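Local atomic coordinates of putative hemin storage protein (Bordetella bronchiseptica, PDB entry 6AU1), a protein that cleaves deacetylated poly-beta-1,6-N-acetylglucosamine, a biofilm polysaccharide, through the glycoside hydrolase domain described here, which is one piece of a longer protein. Residues 139-144 with 214-219; 148-153 with 221-226; 130-135 with 207-212; 155-160 with 227-232. One frame throughout, in Å; residues are numbered along the deposited sequence.

Interaction 1: 139-144 with 214-219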
loop_
_atom_site.group_PDB
_atom_site.type_symbol
_atom_site.label_atom_id
_atom_site.label_comp_id
_atom_site.label_asym_id
_atom_site.label_seq_id
_atom_site.Cartn_x
_atom_site.Cartn_y
_atom_site.Cartn_z
ATOM N N ARG A 139 -0.830 19.332 4.873
ATOM C CA ARG A 139 -0.962 19.437 6.322
ATOM C C ARG A 139 -2.024 18.483 6.858
ATOM O O ARG A 139 -1.826 17.848 7.893
ATOM C CB ARG A 139 -1.310 20.868 6.742
ATOM C CG ARG A 139 -1.358 21.057 8.261
ATOM C CD ARG A 139 -1.755 22.481 8.630
ATOM N NE ARG A 139 -3.154 22.751 8.300
ATOM C CZ ARG A 139 -3.559 23.447 7.241
ATOM N NH1 ARG A 139 -2.671 23.965 6.400
ATOM N NH2 ARG A 139 -4.856 23.629 7.028
ATOM N N VAL A 140 -3.155 18.394 6.161
ATOM C CA VAL A 140 -4.251 17.553 6.637
ATOM C C VAL A 140 -3.819 16.082 6.651
ATOM O O VAL A 140 -4.049 15.382 7.642
ATOM C CB VAL A 140 -5.528 17.738 5.783
ATOM C CG1 VAL A 140 -6.523 16.601 6.042
ATOM C CG2 VAL A 140 -6.159 19.090 6.081
ATOM N N ILE A 141 -3.160 15.626 5.587
ATOM C CA ILE A 141 -2.659 14.250 5.563
ATOM C C ILE A 141 -1.655 14.039 6.696
ATOM O O ILE A 141 -1.679 13.024 7.394
ATOM C CB ILE A 141 -2.005 13.905 4.211
ATOM C CG1 ILE A 141 -3.061 13.941 3.100
ATOM C CG2 ILE A 141 -1.365 12.527 4.266
ATOM C CD1 ILE A 141 -2.453 13.930 1.685
ATOM N N SER A 142 -0.767 15.006 6.868
ATOM C CA SER A 142 0.217 14.942 7.948
ATOM C C SER A 142 -0.448 14.781 9.314
ATOM O O SER A 142 0.032 14.028 10.173
ATOM C CB SER A 142 1.090 16.194 7.923
ATOM O OG SER A 142 1.841 16.234 6.713
ATOM N N GLU A 143 -1.559 15.483 9.509
ATOM C CA GLU A 143 -2.242 15.457 10.796
ATOM C C GLU A 143 -2.990 14.146 11.004
ATOM O O GLU A 143 -3.105 13.657 12.133
ATOM C CB GLU A 143 -3.182 16.656 10.915
ATOM C CG GLU A 143 -2.407 17.963 11.169
ATOM C CD GLU A 143 -3.273 19.200 11.120
ATOM O OE1 GLU A 143 -4.475 19.078 10.820
ATOM O OE2 GLU A 143 -2.743 20.304 11.375
ATOM N N ILE A 144 -3.485 13.567 9.918
ATOM C CA ILE A 144 -4.125 12.258 10.010
ATOM C C ILE A 144 -3.097 11.206 10.449
ATOM O O ILE A 144 -3.387 10.368 11.311
ATOM C CB ILE A 144 -4.795 11.867 8.663
ATOM C CG1 ILE A 144 -5.986 12.800 8.399
ATOM C CG2 ILE A 144 -5.266 10.405 8.684
ATOM C CD1 ILE A 144 -6.567 12.669 6.985
ATOM N N MET A 214 8.390 10.120 3.336
ATOM C CA MET A 214 9.438 10.224 4.361
ATOM C C MET A 214 9.059 11.271 5.408
ATOM O O MET A 214 9.411 11.136 6.575
ATOM C CB MET A 214 10.786 10.569 3.738
ATOM C CG MET A 214 11.356 9.477 2.835
ATOM S SD MET A 214 11.667 7.928 3.721
ATOM C CE MET A 214 10.258 6.961 3.194
ATOM N N HIS A 215 8.349 12.316 4.979
ATOM C CA HIS A 215 7.792 13.314 5.896
ATOM C C HIS A 215 6.788 12.659 6.847
ATOM O O HIS A 215 6.839 12.884 8.059
ATOM C CB HIS A 215 7.133 14.455 5.102
ATOM C CG HIS A 215 6.315 15.403 5.933
ATOM N ND1 HIS A 215 6.877 16.344 6.769
ATOM C CD2 HIS A 215 4.972 15.576 6.025
ATOM C CE1 HIS A 215 5.917 17.042 7.354
ATOM N NE2 HIS A 215 4.753 16.599 6.914
ATOM N N LEU A 216 5.895 11.841 6.293
ATOM C CA LEU A 216 4.895 11.122 7.095
ATOM C C LEU A 216 5.570 10.158 8.066
ATOM O O LEU A 216 5.181 10.055 9.233
ATOM C CB LEU A 216 3.919 10.365 6.192
ATOM C CG LEU A 216 3.136 11.270 5.229
ATOM C CD1 LEU A 216 2.307 10.441 4.267
ATOM C CD2 LEU A 216 2.257 12.251 6.027
ATOM N N ARG A 217 6.583 9.447 7.583
ATOM C CA ARG A 217 7.374 8.592 8.467
ATOM C C ARG A 217 7.932 9.362 9.660
ATOM O O ARG A 217 7.880 8.890 10.804
ATOM C CB ARG A 217 8.527 7.954 7.695
ATOM C CG ARG A 217 9.441 7.116 8.575
ATOM C CD ARG A 217 10.749 6.840 7.876
ATOM N NE ARG A 217 11.345 5.616 8.392
ATOM C CZ ARG A 217 12.468 5.081 7.934
ATOM N NH1 ARG A 217 13.130 5.675 6.948
ATOM N NH2 ARG A 217 12.924 3.951 8.461
ATOM N N HIS A 218 8.471 10.545 9.385
ATOM C CA HIS A 218 9.109 11.355 10.422
ATOM C C HIS A 218 8.081 11.762 11.479
ATOM O O HIS A 218 8.360 11.751 12.681
ATOM C CB HIS A 218 9.776 12.591 9.805
ATOM C CG HIS A 218 10.501 13.449 10.796
ATOM N ND1 HIS A 218 10.058 14.702 11.162
ATOM C CD2 HIS A 218 11.632 13.229 11.507
ATOM C CE1 HIS A 218 10.887 15.218 12.054
ATOM N NE2 HIS A 218 11.850 14.344 12.278
ATOM N N ILE A 219 6.887 12.122 11.023
ATOM C CA ILE A 219 5.812 12.482 11.941
ATOM C C ILE A 219 5.443 11.325 12.869
ATOM O O ILE A 219 5.365 11.489 14.091
ATOM C CB ILE A 219 4.572 12.935 11.165
ATOM C CG1 ILE A 219 4.819 14.325 10.591
ATOM C CG2 ILE A 219 3.342 12.942 12.068
ATOM C CD1 ILE A 219 3.812 14.730 9.575
#
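S142 of helix 135-151 meets H215, L216 and I219 of helix 195-223, and this one small residue carries most of the contact between the two helices. The polar part is a single hydrogen bond: H215 NE2 donates to S142 OG over 2.9 Å, with the oxygen only 3° out of the imidazole plane, so the ring is met squarely at its edge. The hydroxyl lies beside its own backbone N (chi1 -64°), where it is also hydrogen-bonded to the carbonyl of H138, one helical turn back. H138 further meets the H215 ring with its own.

The apolar part adjoins this bond. I219 CD1 comes up to S142 CB at 3.5 Å, while CD2 of L216 rests near S142 CA at 3.9 Å and near I141 CG2 at 4.0 Å. The segment axes approach to 9.8 Å and run in the same general sense, inclined by 39°, as two outer helices of a TIM-barrel-type domain; the closest CA atoms are those of S142 and L216, 6.1 Å apart. With one partner on its own helix and another across the interface, the buried S142 hydroxyl is satisfied, and the bond should restrain the rotation of the H215 imidazole.

Interaction 2: 148-153 with 221-226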
loop_
_atom_site.group_PDB
_atom_site.type_symbol
_atom_site.label_atom_id
_atom_site.label_comp_id
_atom_site.label_asym_id
_atom_site.label_seq_id
_atom_site.Cartn_x
_atom_site.Cartn_y
_atom_site.Cartn_z
ATOM N N LEU A 148 -3.066 8.996 13.889
ATOM C CA LEU A 148 -2.834 7.551 13.921
ATOM C C LEU A 148 -1.761 7.195 14.946
ATOM O O LEU A 148 -1.925 6.267 15.744
ATOM C CB LEU A 148 -2.416 7.036 12.540
ATOM C CG LEU A 148 -1.917 5.590 12.500
ATOM C CD1 LEU A 148 -3.044 4.618 12.829
ATOM C CD2 LEU A 148 -1.250 5.267 11.155
ATOM N N ALA A 149 -0.660 7.940 14.923
ATOM C CA ALA A 149 0.461 7.655 15.816
ATOM C C ALA A 149 0.074 7.861 17.282
ATOM O O ALA A 149 0.571 7.163 18.167
ATOM C CB ALA A 149 1.657 8.515 15.450
ATOM N N LYS A 150 -0.820 8.815 17.526
ATOM C CA LYS A 150 -1.350 9.069 18.864
ATOM C C LYS A 150 -2.322 7.981 19.314
ATOM O O LYS A 150 -2.451 7.702 20.501
ATOM C CB LYS A 150 -2.073 10.419 18.900
ATOM C CG LYS A 150 -1.203 11.645 18.714
ATOM C CD LYS A 150 -2.092 12.879 18.552
ATOM C CE LYS A 150 -1.325 14.179 18.719
ATOM N NZ LYS A 150 -2.217 15.368 18.588
ATOM N N ALA A 151 -3.024 7.383 18.360
ATOM C CA ALA A 151 -4.162 6.518 18.676
ATOM C C ALA A 151 -3.775 5.067 18.924
ATOM O O ALA A 151 -4.541 4.309 19.527
ATOM C CB ALA A 151 -5.198 6.579 17.542
ATOM N N ALA A 152 -2.602 4.667 18.450
ATOM C CA ALA A 152 -2.277 3.250 18.461
ATOM C C ALA A 152 -0.781 3.009 18.533
ATOM O O ALA A 152 0.018 3.887 18.219
ATOM C CB ALA A 152 -2.855 2.570 17.222
ATOM N N HIS A 153 -0.426 1.801 18.943
ATOM C CA HIS A 153 0.957 1.362 19.002
ATOM C C HIS A 153 1.196 0.332 17.910
ATOM O O HIS A 153 0.471 -0.657 17.819
ATOM C CB HIS A 153 1.264 0.770 20.377
ATOM C CG HIS A 153 2.671 0.289 20.529
ATOM N ND1 HIS A 153 3.014 -1.044 20.456
ATOM C CD2 HIS A 153 3.825 0.963 20.747
ATOM C CE1 HIS A 153 4.319 -1.170 20.623
ATOM N NE2 HIS A 153 4.834 0.033 20.800
ATOM N N SER A 221 7.174 8.493 13.533
ATOM C CA SER A 221 8.291 8.016 14.347
ATOM C C SER A 221 8.522 8.909 15.561
ATOM O O SER A 221 8.933 8.436 16.624
ATOM C CB SER A 221 9.567 7.931 13.512
ATOM O OG SER A 221 10.096 9.219 13.281
ATOM N N GLY A 222 8.263 10.203 15.400
ATOM C CA GLY A 222 8.384 11.138 16.500
ATOM C C GLY A 222 7.376 10.832 17.592
ATOM O O GLY A 222 7.674 10.958 18.780
ATOM N N TYR A 223 6.183 10.412 17.183
ATOM C CA TYR A 223 5.090 10.155 18.116
ATOM C C TYR A 223 5.080 8.745 18.681
ATOM O O TYR A 223 4.582 8.516 19.780
ATOM C CB TYR A 223 3.754 10.431 17.444
ATOM C CG TYR A 223 3.188 11.763 17.817
ATOM C CD1 TYR A 223 2.404 11.908 18.953
ATOM C CD2 TYR A 223 3.447 12.884 17.047
ATOM C CE1 TYR A 223 1.891 13.131 19.305
ATOM C CE2 TYR A 223 2.943 14.110 17.395
ATOM C CZ TYR A 223 2.159 14.230 18.519
ATOM O OH TYR A 223 1.646 15.459 18.862
ATOM N N GLN A 224 5.620 7.797 17.927
ATOM C CA GLN A 224 5.763 6.440 18.430
ATOM C C GLN A 224 6.983 6.363 19.332
ATOM O O GLN A 224 7.256 5.322 19.930
ATOM C CB GLN A 224 5.876 5.437 17.280
ATOM C CG GLN A 224 4.582 5.242 16.508
ATOM C CD GLN A 224 3.559 4.438 17.281
ATOM O OE1 GLN A 224 3.752 3.247 17.546
ATOM N NE2 GLN A 224 2.465 5.087 17.662
ATOM N N ASN A 225 7.700 7.483 19.427
ATOM C CA ASN A 225 8.931 7.574 20.205
ATOM C C ASN A 225 9.866 6.444 19.805
ATOM O O ASN A 225 10.456 5.768 20.650
ATOM C CB ASN A 225 8.634 7.528 21.705
ATOM C CG ASN A 225 9.764 8.091 22.535
ATOM O OD1 ASN A 225 10.533 8.931 22.067
ATOM N ND2 ASN A 225 9.875 7.631 23.778
ATOM N N ASP A 226 9.976 6.246 18.496
ATOM C CA ASP A 226 10.610 5.064 17.941
ATOM C C ASP A 226 11.369 5.400 16.665
ATOM O O ASP A 226 10.777 5.510 15.589
ATOM C CB ASP A 226 9.554 3.988 17.669
ATOM C CG ASP A 226 10.130 2.747 17.016
ATOM O OD1 ASP A 226 11.295 2.405 17.309
ATOM O OD2 ASP A 226 9.412 2.113 16.211
#
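Q224 reaches the end of helix 135-151 because its chain is folded: CG lies beside the backbone N (chi1 -71°), and a second bend at chi2, -73°, swings the amide across to A149 and A152. Its NE2 donates to two carbonyl oxygens there. The bond to A152 O is 2.8 Å long and lies in the carbonyl plane, though that oxygen is tilted 20° from the glutamine's amide plane; the second, to A149 O at 2.9 Å, is strongly bent and weak. A152 is where the chain leaves helical geometry, so the amide serves carbonyls at the very point where the helix runs out. The other end of the same amide, OE1, accepts from the backbone N of F154 and lies 3.9 Å from H153 CD2. One side chain thus bonds on both sides of H153 and ties down the turn from helix to strand.

Beside this polar patch lie the apolar contacts. A149 CB abuts Y223 CB at 3.5 Å. The chain of K150, extended beyond CG, passes obliquely across the tyrosine, with CG 3.5 Å from Y223 CE1 and CE 3.2 Å from Y223 OH, a contact through the lysine's methylenes on the more exposed side.

Both segments take in the last residues of barrel helices, 135-151 and 195-223, and the chain that follows them toward strands 156-159 and 230-235. Helix 75-86 flanks the first of them, with W80 stacked on H153, while L148 packs inward on strand 89-94 and Q224 touches M229 in the following loop.

Interaction 3: 130-135 with 207-212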
loop_
_atom_site.group_PDB
_atom_site.type_symbol
_atom_site.label_atom_id
_atom_site.label_comp_id
_atom_site.label_asym_id
_atom_site.label_seq_id
_atom_site.Cartn_x
_atom_site.Cartn_y
_atom_site.Cartn_z
ATOM N N LEU A 130 -5.852 13.307 -2.683
ATOM C CA LEU A 130 -5.519 14.693 -2.378
ATOM C C LEU A 130 -4.204 15.041 -3.071
ATOM O O LEU A 130 -3.345 14.173 -3.260
ATOM C CB LEU A 130 -5.410 14.912 -0.864
ATOM C CG LEU A 130 -6.738 14.820 -0.107
ATOM C CD1 LEU A 130 -6.489 14.876 1.395
ATOM C CD2 LEU A 130 -7.647 15.963 -0.552
ATOM N N SER A 131 -4.048 16.302 -3.463
ATOM C CA SER A 131 -2.792 16.759 -4.053
ATOM C C SER A 131 -1.718 17.016 -3.005
ATOM O O SER A 131 -1.855 17.921 -2.183
ATOM C CB SER A 131 -3.006 18.040 -4.854
ATOM O OG SER A 131 -1.764 18.495 -5.374
ATOM N N PRO A 132 -0.623 16.242 -3.038
ATOM C CA PRO A 132 0.430 16.488 -2.047
ATOM C C PRO A 132 1.216 17.766 -2.354
ATOM O O PRO A 132 2.088 18.141 -1.575
ATOM C CB PRO A 132 1.320 15.246 -2.166
ATOM C CG PRO A 132 1.173 14.847 -3.610
ATOM C CD PRO A 132 -0.269 15.153 -3.969
ATOM N N PHE A 133 0.902 18.422 -3.472
ATOM C CA PHE A 133 1.493 19.719 -3.798
ATOM C C PHE A 133 0.748 20.896 -3.154
ATOM O O PHE A 133 1.268 22.012 -3.111
ATOM C CB PHE A 133 1.537 19.904 -5.324
ATOM C CG PHE A 133 2.343 18.851 -6.032
ATOM C CD1 PHE A 133 3.722 18.983 -6.157
ATOM C CD2 PHE A 133 1.731 17.725 -6.555
ATOM C CE1 PHE A 133 4.478 18.012 -6.804
ATOM C CE2 PHE A 133 2.476 16.750 -7.203
ATOM C CZ PHE A 133 3.852 16.893 -7.323
ATOM N N HIS A 134 -0.468 20.654 -2.665
ATOM C CA HIS A 134 -1.256 21.705 -2.022
ATOM C C HIS A 134 -0.947 21.743 -0.525
ATOM O O HIS A 134 -1.050 20.726 0.154
ATOM C CB HIS A 134 -2.752 21.476 -2.241
ATOM C CG HIS A 134 -3.589 22.686 -1.963
ATOM N ND1 HIS A 134 -3.821 23.156 -0.688
ATOM C CD2 HIS A 134 -4.242 23.528 -2.800
ATOM C CE1 HIS A 134 -4.582 24.235 -0.751
ATOM N NE2 HIS A 134 -4.849 24.484 -2.022
ATOM N N PRO A 135 -0.548 22.916 -0.012
ATOM C CA PRO A 135 -0.147 23.027 1.396
ATOM C C PRO A 135 -1.232 22.610 2.390
ATOM O O PRO A 135 -0.884 22.072 3.445
ATOM C CB PRO A 135 0.190 24.516 1.556
ATOM C CG PRO A 135 -0.412 25.195 0.359
ATOM C CD PRO A 135 -0.377 24.186 -0.738
ATOM N N ARG A 207 10.232 11.032 -6.946
ATOM C CA ARG A 207 10.969 11.459 -5.760
ATOM C C ARG A 207 10.104 12.322 -4.844
ATOM O O ARG A 207 10.236 12.252 -3.616
ATOM C CB ARG A 207 12.241 12.202 -6.164
ATOM C CG ARG A 207 13.286 11.265 -6.733
ATOM C CD ARG A 207 14.622 11.956 -6.949
ATOM N NE ARG A 207 15.570 11.091 -7.648
ATOM C CZ ARG A 207 15.887 11.215 -8.933
ATOM N NH1 ARG A 207 15.338 12.179 -9.661
ATOM N NH2 ARG A 207 16.757 10.382 -9.488
ATOM N N TYR A 208 9.218 13.128 -5.429
ATOM C CA TYR A 208 8.342 13.969 -4.617
ATOM C C TYR A 208 7.426 13.119 -3.726
ATOM O O TYR A 208 7.285 13.397 -2.524
ATOM C CB TYR A 208 7.499 14.902 -5.494
ATOM C CG TYR A 208 6.753 15.949 -4.697
ATOM C CD1 TYR A 208 7.345 17.166 -4.389
ATOM C CD2 TYR A 208 5.458 15.708 -4.235
ATOM C CE1 TYR A 208 6.672 18.123 -3.663
ATOM C CE2 TYR A 208 4.780 16.654 -3.502
ATOM C CZ TYR A 208 5.389 17.861 -3.216
ATOM O OH TYR A 208 4.718 18.821 -2.486
ATOM N N LEU A 209 6.797 12.100 -4.309
ATOM C CA LEU A 209 5.932 11.210 -3.522
ATOM C C LEU A 209 6.731 10.475 -2.458
ATOM O O LEU A 209 6.268 10.319 -1.321
ATOM C CB LEU A 209 5.210 10.198 -4.420
ATOM C CG LEU A 209 4.144 10.783 -5.348
ATOM C CD1 LEU A 209 3.559 9.675 -6.249
ATOM C CD2 LEU A 209 3.040 11.478 -4.537
ATOM N N ILE A 210 7.933 10.018 -2.812
ATOM C CA ILE A 210 8.764 9.338 -1.821
ATOM C C ILE A 210 9.113 10.278 -0.665
ATOM O O ILE A 210 9.008 9.897 0.507
ATOM C CB ILE A 210 10.050 8.787 -2.442
ATOM C CG1 ILE A 210 9.718 7.626 -3.393
ATOM C CG2 ILE A 210 11.023 8.338 -1.352
ATOM C CD1 ILE A 210 10.914 7.150 -4.262
ATOM N N ASP A 211 9.518 11.503 -0.999
ATOM C CA ASP A 211 9.879 12.480 0.022
ATOM C C ASP A 211 8.686 12.765 0.922
ATOM O O ASP A 211 8.845 12.924 2.139
ATOM C CB ASP A 211 10.396 13.773 -0.611
ATOM C CG ASP A 211 11.793 13.621 -1.172
ATOM O OD1 ASP A 211 12.461 12.616 -0.832
ATOM O OD2 ASP A 211 12.226 14.506 -1.944
ATOM N N PHE A 212 7.494 12.815 0.328
ATOM C CA PHE A 212 6.280 13.040 1.109
ATOM C C PHE A 212 6.084 11.900 2.099
ATOM O O PHE A 212 5.780 12.144 3.280
ATOM C CB PHE A 212 5.051 13.178 0.202
ATOM C CG PHE A 212 3.775 13.451 0.949
ATOM C CD1 PHE A 212 3.693 14.505 1.849
ATOM C CD2 PHE A 212 2.659 12.652 0.750
ATOM C CE1 PHE A 212 2.508 14.760 2.536
ATOM C CE2 PHE A 212 1.468 12.895 1.427
ATOM C CZ PHE A 212 1.391 13.953 2.320
#
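A type I beta turn, S131 to H134, leads into the N-terminus of helix 135-151, and its two central residues, P132 and F133, pack against Y208 of helix 195-223. F133 and Y208 form an offset stack, centroids 4.1 Å apart and planes at 15°, in which F133 CE1 sits over the centre of the tyrosine ring. The phenol hydroxyl also bonds to the turn's backbone: Y208 OH donates to P132 O over 2.9 Å, approaching from above the carbonyl plane, 41° out of it. Having CG anti to the backbone N (chi1 -170°) directs the Y208 ring out from the helix toward the turn.

The proline ring packs against Y208, L209 and F212 of the helix. Its CB lies over one face of F212, 4.3 Å from the ring centroid in a CH-pi contact, and P132 CG touches L209 CD2 at 4.0 Å. Within the turn, S131 OG accepts from F133 N, an ST turn, and is bonded in addition to D170. Y179 meets F133 edge-to-face.

Stacking and hydrogen bonding therefore act on the same phenol, which should restrain both the plane of the Y208 ring and the position of its hydroxyl, while P132 and F133 bring the turn's apolar surface against the helix.

Interaction 4: 155-160 with 227-232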
loop_
_atom_site.group_PDB
_atom_site.type_symbol
_atom_site.label_atom_id
_atom_site.label_comp_id
_atom_site.label_asym_id
_atom_site.label_seq_id
_atom_site.Cartn_x
_atom_site.Cartn_y
_atom_site.Cartn_z
ATOM N N ASP A 155 4.403 -1.187 14.736
ATOM C CA ASP A 155 5.829 -1.397 14.504
ATOM C C ASP A 155 6.332 -0.823 13.190
ATOM O O ASP A 155 7.536 -0.634 13.005
ATOM C CB ASP A 155 6.129 -2.889 14.550
ATOM C CG ASP A 155 5.683 -3.519 15.844
ATOM O OD1 ASP A 155 6.299 -3.190 16.883
ATOM O OD2 ASP A 155 4.714 -4.317 15.831
ATOM N N GLY A 156 5.416 -0.577 12.269
ATOM C CA GLY A 156 5.804 -0.073 10.966
ATOM C C GLY A 156 4.655 0.581 10.242
ATOM O O GLY A 156 3.519 0.589 10.729
ATOM N N LEU A 157 4.958 1.128 9.070
ATOM C CA LEU A 157 3.938 1.694 8.190
ATOM C C LEU A 157 3.981 0.994 6.847
ATOM O O LEU A 157 5.068 0.750 6.309
ATOM C CB LEU A 157 4.159 3.193 7.965
ATOM C CG LEU A 157 3.955 4.186 9.097
ATOM C CD1 LEU A 157 4.546 5.521 8.663
ATOM C CD2 LEU A 157 2.458 4.323 9.429
ATOM N N LEU A 158 2.812 0.659 6.316
ATOM C CA LEU A 158 2.715 0.267 4.918
ATOM C C LEU A 158 2.005 1.384 4.174
ATOM O O LEU A 158 0.819 1.635 4.367
ATOM C CB LEU A 158 1.967 -1.059 4.731
ATOM C CG LEU A 158 1.664 -1.384 3.257
ATOM C CD1 LEU A 158 2.952 -1.638 2.437
ATOM C CD2 LEU A 158 0.670 -2.559 3.123
ATOM N N PHE A 159 2.746 2.064 3.314
ATOM C CA PHE A 159 2.136 3.073 2.471
ATOM C C PHE A 159 1.403 2.394 1.310
ATOM O O PHE A 159 1.995 1.641 0.541
ATOM C CB PHE A 159 3.210 4.041 1.958
ATOM C CG PHE A 159 3.894 4.827 3.054
ATOM C CD1 PHE A 159 3.210 5.824 3.746
ATOM C CD2 PHE A 159 5.225 4.589 3.367
ATOM C CE1 PHE A 159 3.844 6.558 4.753
ATOM C CE2 PHE A 159 5.870 5.316 4.368
ATOM C CZ PHE A 159 5.174 6.302 5.062
ATOM N N HIS A 160 0.109 2.684 1.206
ATOM C CA HIS A 160 -0.833 2.068 0.262
ATOM C C HIS A 160 -0.489 2.302 -1.203
ATOM O O HIS A 160 0.290 3.201 -1.518
ATOM C CB HIS A 160 -2.229 2.634 0.576
ATOM C CG HIS A 160 -3.373 1.950 -0.120
ATOM N ND1 HIS A 160 -3.383 0.607 -0.426
ATOM C CD2 HIS A 160 -4.576 2.436 -0.519
ATOM C CE1 HIS A 160 -4.535 0.296 -0.996
ATOM N NE2 HIS A 160 -5.274 1.390 -1.074
ATOM N N ARG A 227 12.682 5.564 16.788
ATOM C CA ARG A 227 13.534 5.799 15.628
ATOM C C ARG A 227 13.507 4.581 14.706
ATOM O O ARG A 227 13.775 4.689 13.505
ATOM C CB ARG A 227 14.968 6.111 16.066
ATOM N N ASP A 228 13.170 3.428 15.279
ATOM C CA ASP A 228 13.073 2.180 14.530
ATOM C C ASP A 228 11.672 1.959 13.949
ATOM O O ASP A 228 11.139 0.851 14.003
ATOM C CB ASP A 228 13.460 0.997 15.423
ATOM C CG ASP A 228 14.856 1.134 16.003
ATOM O OD1 ASP A 228 15.815 0.623 15.385
ATOM O OD2 ASP A 228 14.997 1.754 17.079
ATOM N N MET A 229 11.079 3.014 13.402
ATOM C CA MET A 229 9.820 2.883 12.670
ATOM C C MET A 229 10.102 2.359 11.261
ATOM O O MET A 229 10.588 3.091 10.403
ATOM C CB MET A 229 9.080 4.223 12.616
ATOM C CG MET A 229 7.771 4.219 11.819
ATOM S SD MET A 229 6.506 3.087 12.449
ATOM C CE MET A 229 6.485 3.508 14.181
ATOM N N VAL A 230 9.797 1.085 11.038
ATOM C CA VAL A 230 10.034 0.439 9.752
ATOM C C VAL A 230 8.999 0.901 8.743
ATOM O O VAL A 230 7.837 1.061 9.094
ATOM C CB VAL A 230 9.967 -1.088 9.878
ATOM C CG1 VAL A 230 10.374 -1.761 8.575
ATOM C CG2 VAL A 230 10.845 -1.560 11.028
ATOM N N VAL A 231 9.409 1.134 7.501
ATOM C CA VAL A 231 8.432 1.497 6.474
ATOM C C VAL A 231 8.501 0.617 5.230
ATOM O O VAL A 231 9.579 0.224 4.769
ATOM C CB VAL A 231 8.573 2.990 6.034
ATOM C CG1 VAL A 231 8.270 3.923 7.216
ATOM C CG2 VAL A 231 9.959 3.275 5.441
ATOM N N ALA A 232 7.325 0.306 4.696
ATOM C CA ALA A 232 7.197 -0.400 3.428
ATOM C C ALA A 232 6.256 0.387 2.534
ATOM O O ALA A 232 5.458 1.192 3.029
ATOM C CB ALA A 232 6.673 -1.820 3.640
#
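L158 and A232 meet on one face of the sheet, and L157 and V231 on the other, as the parallel pairing of strands 156-159 and 230-235 requires. On the first face L158 CD1 reaches A232 CB at 3.9 Å, its CG anti to the backbone N (chi1 171°). G156 pairs with V230 on this face without a side chain, and the strands come closest there, 4.4 Å between the CA atoms of G156 and V230. On the opposite face L157 CB lies 4.2 Å from V231 CG1. The ring of F159 leans obliquely over the neighbouring strand, bringing its CE2 to 3.9 Å from V231 CB. At the entry to the strands the chain of M229 bends at both chi2 and chi3, folding SD back to 3.6 Å from G156 CA.

Between these two sets of side chains runs the parallel-sheet ladder. V230 O accepts from L157 N, and A232 N donates to L157 O at 2.8 Å; F159 N then donates to A232 O at 2.9 Å. The rung before them, from V230 N to D155 O, is long and weak.

In the barrel, strand 156-159 has strand 89-94 as its other neighbour, reached through G156 and L158. Just ahead of the strand, D155 OD2 accepts from V90 N and forms a salt bridge with K83 of helix 75-86. Strand 262-266 lies beyond 230-235. Helix 195-223 covers the face bearing L157 and V231, through V220 and R217.

The four contacts follow one pairing of consecutive strand-and-helix units of the TIM-barrel-type hydrolase domain. Along the chain come the first segments of interactions 3, 1, 2 and 4, then, some 70 residues later, their partners in the same order. Interactions 3, 1 and 2 line up along helix 195-223. The centre of interaction 1 is about 10 Å from that of interaction 3 and about 12 Å from that of interaction 2; the centres of interactions 2 and 3 are about 22 Å apart. Interaction 4 continues the pairing into the sheet, its centre about 11 Å from that of interaction 2. I141 packs on F212 between interactions 1 and 3, and L216 on F159 between interactions 1 and 4. The contacts thus join two neighbouring barrel units in both helix layer and sheet.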